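PDB 5XUN: acetyltransferase from Klebsiella pneumoniae, which probably blocks translation as the toxin of a type II toxin-antitoxin pair, transferring an acetyl group from acetyl-CoA to glycine carried on its tRNA. Local coordinates for residues B[8-13]-B[34-39]; B[68-73]-B[87-92]; B[137-142]-B[155-160]. The protein carries 1 engineered substitution. All blocks are in the same frame, centred on the assembly; numbering follows the deposited sequence.

Interaction 1 (B[8-13]-B[34-39]); sequences EMIADA and EHLKRQ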
loop_
_atom_site.group_PDB
_atom_site.type_symbol
_atom_site.label_atom_id
_atom_site.label_comp_id
_atom_site.label_asym_id
_atom_site.label_seq_id
_atom_site.Cartn_x
_atom_site.Cartn_y
_atom_site.Cartn_z
ATOM N N GLU B 8 -0.153 -0.764 19.790
ATOM C CA GLU B 8 0.391 0.497 19.308
ATOM C C GLU B 8 1.389 0.208 18.197
ATOM O O GLU B 8 1.950 -0.887 18.112
ATOM C CB GLU B 8 1.068 1.286 20.439
ATOM C CG GLU B 8 2.294 0.582 21.009
ATOM C CD GLU B 8 2.826 1.223 22.278
ATOM O OE1 GLU B 8 2.024 1.749 23.080
ATOM O OE2 GLU B 8 4.064 1.212 22.465
ATOM N N MET B 9 1.587 1.194 17.328
ATOM C CA MET B 9 2.738 1.162 16.437
ATOM C C MET B 9 4.006 1.185 17.278
ATOM O O MET B 9 4.064 1.858 18.312
ATOM C CB MET B 9 2.714 2.356 15.478
ATOM C CG MET B 9 3.996 2.522 14.656
ATOM S SD MET B 9 3.814 3.720 13.321
ATOM C CE MET B 9 2.375 3.006 12.527
ATOM N N ILE B 10 5.014 0.418 16.861
ATOM C CA ILE B 10 6.226 0.331 17.671
ATOM C C ILE B 10 6.851 1.711 17.789
ATOM O O ILE B 10 7.014 2.431 16.795
ATOM C CB ILE B 10 7.204 -0.705 17.096
ATOM C CG1 ILE B 10 7.581 -0.370 15.657
ATOM C CG2 ILE B 10 6.585 -2.102 17.189
ATOM C CD1 ILE B 10 8.690 -1.243 15.102
ATOM N N ALA B 11 7.178 2.094 19.019
ATOM C CA ALA B 11 7.670 3.432 19.300
ATOM C C ALA B 11 9.074 3.629 18.739
ATOM O O ALA B 11 9.835 2.672 18.554
ATOM C CB ALA B 11 7.658 3.696 20.806
ATOM N N ASP B 12 9.404 4.896 18.462
ATOM C CA ASP B 12 10.697 5.226 17.863
ATOM C C ASP B 12 11.857 4.717 18.705
ATOM O O ASP B 12 12.834 4.187 18.164
ATOM C CB ASP B 12 10.826 6.739 17.688
ATOM C CG ASP B 12 9.884 7.286 16.651
ATOM O OD1 ASP B 12 9.602 6.564 15.674
ATOM O OD2 ASP B 12 9.419 8.433 16.823
ATOM N N ALA B 13 11.750 4.820 20.032
ATOM C CA ALA B 13 12.849 4.377 20.877
ATOM C C ALA B 13 12.932 2.865 20.979
ATOM O O ALA B 13 14.017 2.339 21.248
ATOM C CB ALA B 13 12.724 4.972 22.279
ATOM N N GLU B 34 16.013 -9.076 15.890
ATOM C CA GLU B 34 17.074 -8.621 15.007
ATOM C C GLU B 34 16.614 -7.616 13.962
ATOM O O GLU B 34 17.351 -6.681 13.646
ATOM C CB GLU B 34 17.678 -9.818 14.267
ATOM C CG GLU B 34 17.860 -11.070 15.087
ATOM C CD GLU B 34 19.079 -11.878 14.682
ATOM O OE1 GLU B 34 19.666 -12.556 15.548
ATOM O OE2 GLU B 34 19.410 -11.901 13.478
ATOM N N HIS B 35 15.399 -7.763 13.435
ATOM C CA HIS B 35 15.036 -7.096 12.194
ATOM C C HIS B 35 13.817 -6.191 12.261
ATOM O O HIS B 35 13.702 -5.300 11.415
ATOM C CB HIS B 35 14.786 -8.135 11.092
ATOM C CG HIS B 35 15.881 -9.149 10.952
ATOM N ND1 HIS B 35 17.122 -8.837 10.443
ATOM C CD2 HIS B 35 15.915 -10.472 11.237
ATOM C CE1 HIS B 35 17.879 -9.919 10.430
ATOM N NE2 HIS B 35 17.170 -10.926 10.905
ATOM N N LEU B 36 12.912 -6.381 13.222
ATOM C CA LEU B 36 11.657 -5.639 13.208
ATOM C C LEU B 36 11.905 -4.141 13.119
ATOM O O LEU B 36 11.439 -3.470 12.192
ATOM C CB LEU B 36 10.836 -5.956 14.456
ATOM C CG LEU B 36 9.545 -5.136 14.544
ATOM C CD1 LEU B 36 8.670 -5.428 13.338
ATOM C CD2 LEU B 36 8.807 -5.438 15.827
ATOM N N LYS B 37 12.685 -3.614 14.060
ATOM C CA LYS B 37 12.857 -2.175 14.166
ATOM C C LYS B 37 13.611 -1.614 12.969
ATOM O O LYS B 37 13.285 -0.527 12.477
ATOM C CB LYS B 37 13.582 -1.857 15.470
ATOM C CG LYS B 37 14.106 -0.456 15.582
ATOM C CD LYS B 37 13.011 0.542 15.815
ATOM C CE LYS B 37 13.629 1.894 16.120
ATOM N NZ LYS B 37 12.691 3.022 15.845
ATOM N N ARG B 38 14.611 -2.342 12.472
ATOM C CA ARG B 38 15.401 -1.817 11.365
ATOM C C ARG B 38 14.595 -1.786 10.074
ATOM O O ARG B 38 14.728 -0.854 9.276
ATOM C CB ARG B 38 16.672 -2.640 11.167
ATOM C CG ARG B 38 17.480 -2.175 9.954
ATOM C CD ARG B 38 18.782 -2.929 9.789
ATOM N NE ARG B 38 18.587 -4.375 9.738
ATOM C CZ ARG B 38 18.764 -5.190 10.773
ATOM N NH1 ARG B 38 18.562 -6.487 10.623
ATOM N NH2 ARG B 38 19.133 -4.710 11.959
ATOM N N GLN B 39 13.780 -2.812 9.834
ATOM C CA GLN B 39 12.968 -2.807 8.623
ATOM C C GLN B 39 11.809 -1.819 8.732
ATOM O O GLN B 39 11.374 -1.271 7.715
ATOM C CB GLN B 39 12.481 -4.224 8.317
ATOM C CG GLN B 39 13.627 -5.152 7.957
ATOM C CD GLN B 39 13.190 -6.543 7.527
ATOM O OE1 GLN B 39 12.023 -6.783 7.217
ATOM N NE2 GLN B 39 14.138 -7.470 7.513
#

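Interaction 2 (B[68-73]-B[87-92]); sequences SCFERG and QNAPSV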
loop_
_atom_site.group_PDB
_atom_site.type_symbol
_atom_site.label_atom_id
_atom_site.label_comp_id
_atom_site.label_asym_id
_atom_site.label_seq_id
_atom_site.Cartn_x
_atom_site.Cartn_y
_atom_site.Cartn_z
ATOM N N SER B 68 1.926 -4.345 -1.220
ATOM C CA SER B 68 2.237 -5.469 -2.088
ATOM C C SER B 68 1.218 -5.512 -3.212
ATOM O O SER B 68 0.327 -4.665 -3.307
ATOM C CB SER B 68 2.237 -6.785 -1.312
ATOM O OG SER B 68 0.955 -7.045 -0.772
ATOM N N CYS B 69 1.388 -6.496 -4.086
ATOM C CA CYS B 69 0.375 -6.888 -5.050
ATOM C C CYS B 69 0.571 -8.372 -5.317
ATOM O O CYS B 69 1.597 -8.954 -4.961
ATOM C CB CYS B 69 0.447 -6.058 -6.343
ATOM S SG CYS B 69 2.024 -6.103 -7.225
ATOM N N PHE B 70 -0.436 -8.989 -5.926
ATOM C CA PHE B 70 -0.398 -10.423 -6.174
ATOM C C PHE B 70 -1.136 -10.721 -7.468
ATOM O O PHE B 70 -2.005 -9.957 -7.897
ATOM C CB PHE B 70 -0.997 -11.213 -5.004
ATOM C CG PHE B 70 -2.481 -11.021 -4.824
ATOM C CD1 PHE B 70 -2.976 -9.954 -4.096
ATOM C CD2 PHE B 70 -3.375 -11.936 -5.350
ATOM C CE1 PHE B 70 -4.335 -9.788 -3.917
ATOM C CE2 PHE B 70 -4.738 -11.779 -5.177
ATOM C CZ PHE B 70 -5.221 -10.705 -4.459
ATOM N N GLU B 71 -0.763 -11.842 -8.088
ATOM C CA GLU B 71 -1.288 -12.208 -9.399
ATOM C C GLU B 71 -2.803 -12.347 -9.371
ATOM O O GLU B 71 -3.362 -13.031 -8.510
ATOM C CB GLU B 71 -0.651 -13.508 -9.888
ATOM C CG GLU B 71 0.781 -13.346 -10.370
ATOM C CD GLU B 71 1.257 -14.528 -11.194
ATOM O OE1 GLU B 71 0.401 -15.249 -11.754
ATOM O OE2 GLU B 71 2.487 -14.732 -11.283
ATOM N N ARG B 72 -3.462 -11.702 -10.332
ATOM C CA ARG B 72 -4.918 -11.760 -10.425
ATOM C C ARG B 72 -5.434 -13.193 -10.504
ATOM O O ARG B 72 -6.515 -13.491 -9.983
ATOM C CB ARG B 72 -5.373 -10.940 -11.635
ATOM C CG ARG B 72 -6.662 -11.400 -12.290
ATOM C CD ARG B 72 -6.912 -10.646 -13.578
ATOM N NE ARG B 72 -5.852 -10.827 -14.563
ATOM C CZ ARG B 72 -5.781 -10.157 -15.710
ATOM N NH1 ARG B 72 -6.704 -9.257 -16.014
ATOM N NH2 ARG B 72 -4.779 -10.377 -16.552
ATOM N N GLY B 73 -4.660 -14.102 -11.104
ATOM C CA GLY B 73 -5.114 -15.472 -11.284
ATOM C C GLY B 73 -5.276 -16.262 -10.002
ATOM O O GLY B 73 -5.980 -17.275 -10.000
ATOM N N GLN B 87 -2.481 -7.463 -14.523
ATOM C CA GLN B 87 -1.900 -8.741 -14.128
ATOM C C GLN B 87 -1.969 -8.959 -12.625
ATOM O O GLN B 87 -2.169 -10.090 -12.165
ATOM C CB GLN B 87 -0.443 -8.812 -14.580
ATOM C CG GLN B 87 0.174 -10.193 -14.435
ATOM C CD GLN B 87 1.627 -10.225 -14.862
ATOM O OE1 GLN B 87 1.937 -10.353 -16.044
ATOM N NE2 GLN B 87 2.531 -10.087 -13.895
ATOM N N ASN B 88 -1.820 -7.892 -11.845
ATOM C CA ASN B 88 -1.772 -7.985 -10.395
ATOM C C ASN B 88 -2.875 -7.154 -9.760
ATOM O O ASN B 88 -3.237 -6.083 -10.255
ATOM C CB ASN B 88 -0.413 -7.520 -9.860
ATOM C CG ASN B 88 0.728 -8.363 -10.375
ATOM O OD1 ASN B 88 0.784 -9.569 -10.135
ATOM N ND2 ASN B 88 1.631 -7.739 -11.114
ATOM N N ALA B 89 -3.364 -7.631 -8.723
ATOM C CA ALA B 89 -4.266 -6.877 -7.869
ATOM C C ALA B 89 -3.476 -6.222 -6.741
ATOM O O ALA B 89 -2.611 -6.864 -6.142
ATOM C CB ALA B 89 -5.335 -7.787 -7.273
ATOM N N PRO B 90 -3.760 -4.960 -6.420
ATOM C CA PRO B 90 -3.021 -4.296 -5.345
ATOM C C PRO B 90 -3.455 -4.842 -3.998
ATOM O O PRO B 90 -4.595 -5.285 -3.822
ATOM C CB PRO B 90 -3.412 -2.823 -5.500
ATOM C CG PRO B 90 -4.817 -2.877 -6.083
ATOM C CD PRO B 90 -4.855 -4.126 -6.950
ATOM N N SER B 91 -2.522 -4.830 -3.048
ATOM C CA SER B 91 -2.800 -5.407 -1.741
ATOM C C SER B 91 -1.889 -4.795 -0.687
ATOM O O SER B 91 -0.992 -3.997 -0.980
ATOM C CB SER B 91 -2.625 -6.930 -1.770
ATOM O OG SER B 91 -1.323 -7.271 -2.220
ATOM N N VAL B 92 -2.167 -5.172 0.559
ATOM C CA VAL B 92 -1.263 -5.042 1.694
ATOM C C VAL B 92 -0.982 -6.452 2.196
ATOM O O VAL B 92 -1.889 -7.291 2.242
ATOM C CB VAL B 92 -1.865 -4.176 2.820
ATOM C CG1 VAL B 92 -0.986 -4.206 4.072
ATOM C CG2 VAL B 92 -2.046 -2.748 2.350
#

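Interaction 3 (B[137-142]-B[155-160]); sequences LNEKAK and DENSNL. With ACO (acetyl coenzyme *a), chain E.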
loop_
_atom_site.group_PDB
_atom_site.type_symbol
_atom_site.label_atom_id
_atom_site.label_comp_id
_atom_site.label_asym_id
_atom_site.label_seq_id
_atom_site.Cartn_x
_atom_site.Cartn_y
_atom_site.Cartn_z
ATOM N N LEU B 137 2.297 -19.424 7.605
ATOM C CA LEU B 137 3.623 -19.978 7.854
ATOM C C LEU B 137 3.586 -21.497 7.950
ATOM O O LEU B 137 4.563 -22.166 7.597
ATOM C CB LEU B 137 4.194 -19.379 9.136
ATOM C CG LEU B 137 5.713 -19.265 9.225
ATOM C CD1 LEU B 137 6.206 -18.124 8.339
ATOM C CD2 LEU B 137 6.134 -19.063 10.670
ATOM N N ASN B 138 2.474 -22.048 8.421
ATOM C CA ASN B 138 2.296 -23.484 8.578
ATOM C C ASN B 138 0.801 -23.759 8.656
ATOM O O ASN B 138 -0.023 -22.840 8.610
ATOM C CB ASN B 138 3.044 -24.009 9.803
ATOM C CG ASN B 138 2.732 -23.227 11.063
ATOM O OD1 ASN B 138 1.576 -22.912 11.355
ATOM N ND2 ASN B 138 3.771 -22.924 11.831
ATOM N N GLU B 139 0.455 -25.039 8.800
ATOM C CA GLU B 139 -0.951 -25.427 8.774
ATOM C C GLU B 139 -1.718 -24.870 9.962
ATOM O O GLU B 139 -2.910 -24.564 9.836
ATOM C CB GLU B 139 -1.070 -26.949 8.728
ATOM C CG GLU B 139 -0.842 -27.526 7.346
ATOM C CD GLU B 139 -1.966 -27.184 6.386
ATOM O OE1 GLU B 139 -3.121 -27.041 6.848
ATOM O OE2 GLU B 139 -1.695 -27.054 5.173
ATOM N N LYS B 140 -1.051 -24.731 11.106
ATOM C CA LYS B 140 -1.665 -24.182 12.318
ATOM C C LYS B 140 -2.079 -22.724 12.114
ATOM O O LYS B 140 -3.172 -22.320 12.509
ATOM C CB LYS B 140 -0.705 -24.295 13.505
ATOM C CG LYS B 140 -1.397 -24.402 14.853
ATOM C CD LYS B 140 -0.733 -23.508 15.887
ATOM C CE LYS B 140 -1.369 -23.680 17.257
ATOM N NZ LYS B 140 -2.357 -22.605 17.550
ATOM N N ALA B 141 -1.189 -21.948 11.491
ATOM C CA ALA B 141 -1.494 -20.559 11.163
ATOM C C ALA B 141 -2.577 -20.478 10.094
ATOM O O ALA B 141 -3.465 -19.617 10.158
ATOM C CB ALA B 141 -0.227 -19.840 10.703
ATOM N N LYS B 142 -2.537 -21.384 9.118
ATOM C CA LYS B 142 -3.525 -21.376 8.046
ATOM C C LYS B 142 -4.928 -21.597 8.591
ATOM O O LYS B 142 -5.865 -20.872 8.238
ATOM C CB LYS B 142 -3.179 -22.444 7.014
ATOM C CG LYS B 142 -4.230 -22.615 5.955
ATOM C CD LYS B 142 -3.725 -23.495 4.840
ATOM C CE LYS B 142 -4.841 -23.810 3.875
ATOM N NZ LYS B 142 -4.315 -24.524 2.695
ATOM N N ASP B 155 -4.631 -23.299 -5.018
ATOM C CA ASP B 155 -5.326 -24.552 -4.750
ATOM C C ASP B 155 -5.663 -24.748 -3.283
ATOM O O ASP B 155 -5.365 -23.918 -2.502
ATOM C CB ASP B 155 -4.663 -25.758 -5.438
ATOM C CG ASP B 155 -3.172 -25.823 -5.235
ATOM O OD1 ASP B 155 -2.448 -25.923 -6.227
ATOM O OD2 ASP B 155 -2.710 -25.811 -4.097
ATOM N N GLU B 156 -6.324 -25.836 -2.928
ATOM C CA GLU B 156 -6.716 -26.091 -1.541
ATOM C C GLU B 156 -5.605 -26.386 -0.545
ATOM O O GLU B 156 -5.857 -26.415 0.635
ATOM C CB GLU B 156 -7.940 -27.034 -1.390
ATOM C CG GLU B 156 -7.803 -28.444 -1.925
ATOM C CD GLU B 156 -9.100 -29.251 -1.822
ATOM O OE1 GLU B 156 -9.908 -29.215 -2.767
ATOM O OE2 GLU B 156 -9.303 -29.957 -0.816
ATOM N N ASN B 157 -4.407 -26.671 -1.029
ATOM C CA ASN B 157 -3.245 -26.857 -0.164
ATOM C C ASN B 157 -2.205 -25.742 -0.286
ATOM O O ASN B 157 -1.068 -25.915 0.175
ATOM C CB ASN B 157 -2.571 -28.211 -0.414
ATOM C CG ASN B 157 -2.224 -28.934 0.880
ATOM O OD1 ASN B 157 -2.370 -28.369 1.970
ATOM N ND2 ASN B 157 -1.730 -30.157 0.765
ATOM N N SER B 158 -2.548 -24.610 -0.890
ATOM C CA SER B 158 -1.643 -23.470 -0.864
ATOM C C SER B 158 -1.752 -22.768 0.484
ATOM O O SER B 158 -2.775 -22.851 1.171
ATOM C CB SER B 158 -1.958 -22.487 -2.001
ATOM O OG SER B 158 -0.917 -21.533 -2.184
ATOM N N ASN B 159 -0.674 -22.092 0.873
ATOM C CA ASN B 159 -0.662 -21.282 2.085
ATOM C C ASN B 159 -1.021 -19.825 1.827
ATOM O O ASN B 159 -0.966 -19.010 2.753
ATOM C CB ASN B 159 0.713 -21.367 2.755
ATOM C CG ASN B 159 0.948 -22.708 3.424
ATOM O OD1 ASN B 159 0.130 -23.165 4.229
ATOM N ND2 ASN B 159 2.051 -23.361 3.072
ATOM N N LEU B 160 -1.413 -19.488 0.603
ATOM C CA LEU B 160 -1.726 -18.112 0.246
ATOM C C LEU B 160 -3.197 -17.852 0.535
ATOM O O LEU B 160 -4.073 -18.529 -0.014
ATOM C CB LEU B 160 -1.403 -17.851 -1.223
ATOM C CG LEU B 160 -0.021 -18.318 -1.693
ATOM C CD1 LEU B 160 0.174 -18.027 -3.171
ATOM C CD2 LEU B 160 1.089 -17.695 -0.866
HETATM N N1A ACO E . -11.998 -14.442 21.638
HETATM C C2A ACO E . -11.571 -15.347 20.731
HETATM N N3A ACO E . -10.984 -16.518 21.049
HETATM C C4A ACO E . -10.782 -16.864 22.347
HETATM C C5A ACO E . -11.223 -15.922 23.395
HETATM C C6A ACO E . -11.860 -14.655 22.966
HETATM N N6A ACO E . -12.287 -13.751 23.882
HETATM N N7A ACO E . -10.919 -16.479 24.578
HETATM C C8A ACO E . -10.331 -17.665 24.311
HETATM N N9A ACO E . -10.259 -17.917 22.992
HETATM C C1B ACO E . -9.639 -19.146 22.413
HETATM C C2B ACO E . -10.562 -19.970 21.522
HETATM O O2B ACO E . -11.070 -21.107 22.235
HETATM C C3B ACO E . -9.683 -20.404 20.363
HETATM O O3B ACO E . -9.150 -21.700 20.626
HETATM P P3B ACO E . -8.886 -22.780 19.456
HETATM O O7A ACO E . -10.237 -23.415 19.224
HETATM O O8A ACO E . -8.388 -21.957 18.291
HETATM O O9A ACO E . -7.846 -23.703 20.049
HETATM C C4B ACO E . -8.516 -19.425 20.364
HETATM O O4B ACO E . -8.503 -18.764 21.630
HETATM C C5B ACO E . -8.591 -18.366 19.268
HETATM O O5B ACO E . -7.260 -18.050 18.865
HETATM P P1A ACO E . -6.460 -16.788 19.470
HETATM O O1A ACO E . -6.354 -16.937 20.966
HETATM O O2A ACO E . -7.002 -15.507 18.893
HETATM O O3A ACO E . -5.027 -17.049 18.805
HETATM P P2A ACO E . -3.655 -16.953 19.633
HETATM O O4A ACO E . -3.723 -15.818 20.620
HETATM O O5A ACO E . -3.260 -18.334 20.100
HETATM O O6A ACO E . -2.688 -16.528 18.421
HETATM C CBP ACO E . -1.177 -17.192 16.719
HETATM C CCP ACO E . -2.568 -17.394 17.295
HETATM C CDP ACO E . -0.901 -15.705 16.543
HETATM C CEP ACO E . -1.068 -17.912 15.384
HETATM C CAP ACO E . -0.238 -17.825 17.739
HETATM O OAP ACO E . -0.518 -19.229 17.786
HETATM C C9P ACO E . 1.207 -17.634 17.391
HETATM O O9P ACO E . 1.810 -16.619 17.710
HETATM N N8P ACO E . 1.764 -18.648 16.744
HETATM C C7P ACO E . 3.197 -18.787 16.611
HETATM C C6P ACO E . 3.747 -17.910 15.496
HETATM C C5P ACO E . 2.843 -18.032 14.296
HETATM O O5P ACO E . 2.718 -19.100 13.717
HETATM N N4P ACO E . 2.209 -16.917 13.939
HETATM C C3P ACO E . 1.227 -16.903 12.875
HETATM C C2P ACO E . 1.862 -16.952 11.495
HETATM S S1P ACO E . 1.747 -15.347 10.776
HETATM C C ACO E . 1.892 -15.823 9.199
HETATM O O ACO E . 1.754 -17.007 8.959
HETATM C CH3 ACO E . 2.188 -14.789 8.150
HETATM O O HOH W 1 -4.124 -27.196 3.394
#

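Interaction 1 (B[8-13]-B[34-39])
Ile10 and Leu36 reach toward each other tip to tip, Ile10 CD1 ending 4.0 Å from Leu36 CG, where the first strand of the GNAT fold runs out beside the short helix 36-41. Ile10 gets there with CG1 between its backbone N and carbonyl carbon (chi1 58°) and an extended chi2, which sends CD1 straight at the helix. The same methyl lies 4.4 Å from Lys37 CA, against the first turn. Both apolar side chains are buried: Ile10 also packs on Ala49, Tyr16 and His40, while Leu36 rests on Leu45 and, in strand 59-71, on Tyr62 and Thr64. The helix thus packs across the end of strand 6-9 and reaches strand 59-71 through Leu36. Glu8, in the strand, and Ile10, just after it, are bonded through the backbone to Ala49 and Gly47 of strand 46-51. At the solvent side the contact turns polar. Lys37 leaves the helix with CG anti to its backbone N (chi1 167°) and bends at chi2, carrying its ammonium over to the loop that follows the strand. A salt bridge to Asp41, one turn further along the helix, gives the same NZ a second partner. The carboxylate of Asp12 is near but not touching, its OD1 4.7 Å from Lys37 NZ. Across the contact the lysine grips backbone: Lys37 NZ donates to Asp12 O at 2.6 Å, tilted 21° from the carbonyl plane.

Interaction 2 (B[68-73]-B[87-92])
The hydroxyl of Ser68 is held twice: Ser68 OG lies 2.7 Å from Ser91 OG, in a hydrogen bond whose direction is not fixed, and it also bonds Thr93 OG1. Both serines place OG between backbone N and carbonyl carbon (chi1 near 60°), which turns the two hydroxyls to each other on the face they share with Phe70 and Ala89 in an antiparallel strand pair. Ser68 and Ser91 form a hydrogen-bonded pair, joined by Ser68 N to Ser91 O and Ser91 N to Ser68 O, each 2.9 Å; in both bonds the donor stands well above the carbonyl plane. Phe70 and Ala89 form the next such pair, and here the bonds are straighter at the acceptor: Ala89 N meets Phe70 O at 2.8 Å with a C=O...N angle of 162°. The Phe70 ring folds back over the neighbouring strand. Ala89 CB sits over one face, offset toward the rim, 4.0 Å from Phe70 CE1, and Ser91 CB lies in plane at the ring edge. On the other face of the sheet Cys69 SG leans on Asn88 CB at 3.9 Å. Just past the strand ends, Arg72 N donates to Gln87 O at 2.8 Å with an almost straight N-H...O angle of 174°. Cys69 packs against Cys69 of the second subunit, and Pro90 against Gly67 of that subunit. Strands 59-71 and 88-99 are adjacent in the middle of the GNAT sheet; 131-135 lies next to 88-99, and Phe70 meets Phe133 there and Phe162 in strand 160-164.

Interaction 3 (B[137-142]-B[155-160])
Lys142 spans the gap to the loop 155-160 as a fully extended chain, every torsion from chi1 to chi4 within about 10° of 180°, and delivers its ammonium to two backbone carbonyls. Lys142 NZ donates to Ser158 O at 2.7 Å and, from above the carbonyl plane, to Glu156 O at 3.2 Å; Gln152 OE1 is a further acceptor. The ammonium thus bonds to carbonyls of two residues of the type I turn from Asp155 to Ser158. Alongside, Asn159 crosses the lysine stem at about a right angle, its OD1 3.9 Å from Lys142 CD. The helix 139-147 that carries the lysine is part of the acetyl-CoA pocket of this GNAT enzyme. Its start is N-capped by Asn138, whose OD1 accepts from Ala141 N at 2.9 Å, and just before it Leu137 N donates to the acetyl oxygen O of the cofactor at 2.8 Å. Ala141 CB meets ACO C2P, on the flank of the helix turned away from the loop. The outer side is looser: the side chains of Glu139 and Asn157, both exposed, cross at about a right angle, and a water lies between them, 3.0 Å from Glu139 OE2, and accepts from Lys142 NZ at 2.8 Å.

Along the chain the contacts follow in series, 8-13 with 34-39 first and 137-142 with 155-160 last, all within the GNAT acetyltransferase region. Interactions 1 and 2 reach the same mixed sheet, at its outermost strand 6-9 and at strands 59-71 and 88-99, and both touch the second subunit; their centres are about 27 Å apart. Interaction 3 lies across the chain's centre from interaction 1, about 27 Å centre to centre, and about 18 Å from interaction 2. No two touch; 2 and 3 come closest, about 7 Å between nearest atoms. Interaction 3 alone contributes pocket residues to acetyl-CoA; interaction 1 joins a helix to the end of strand 6-9, and interaction 2 pairs adjacent strands.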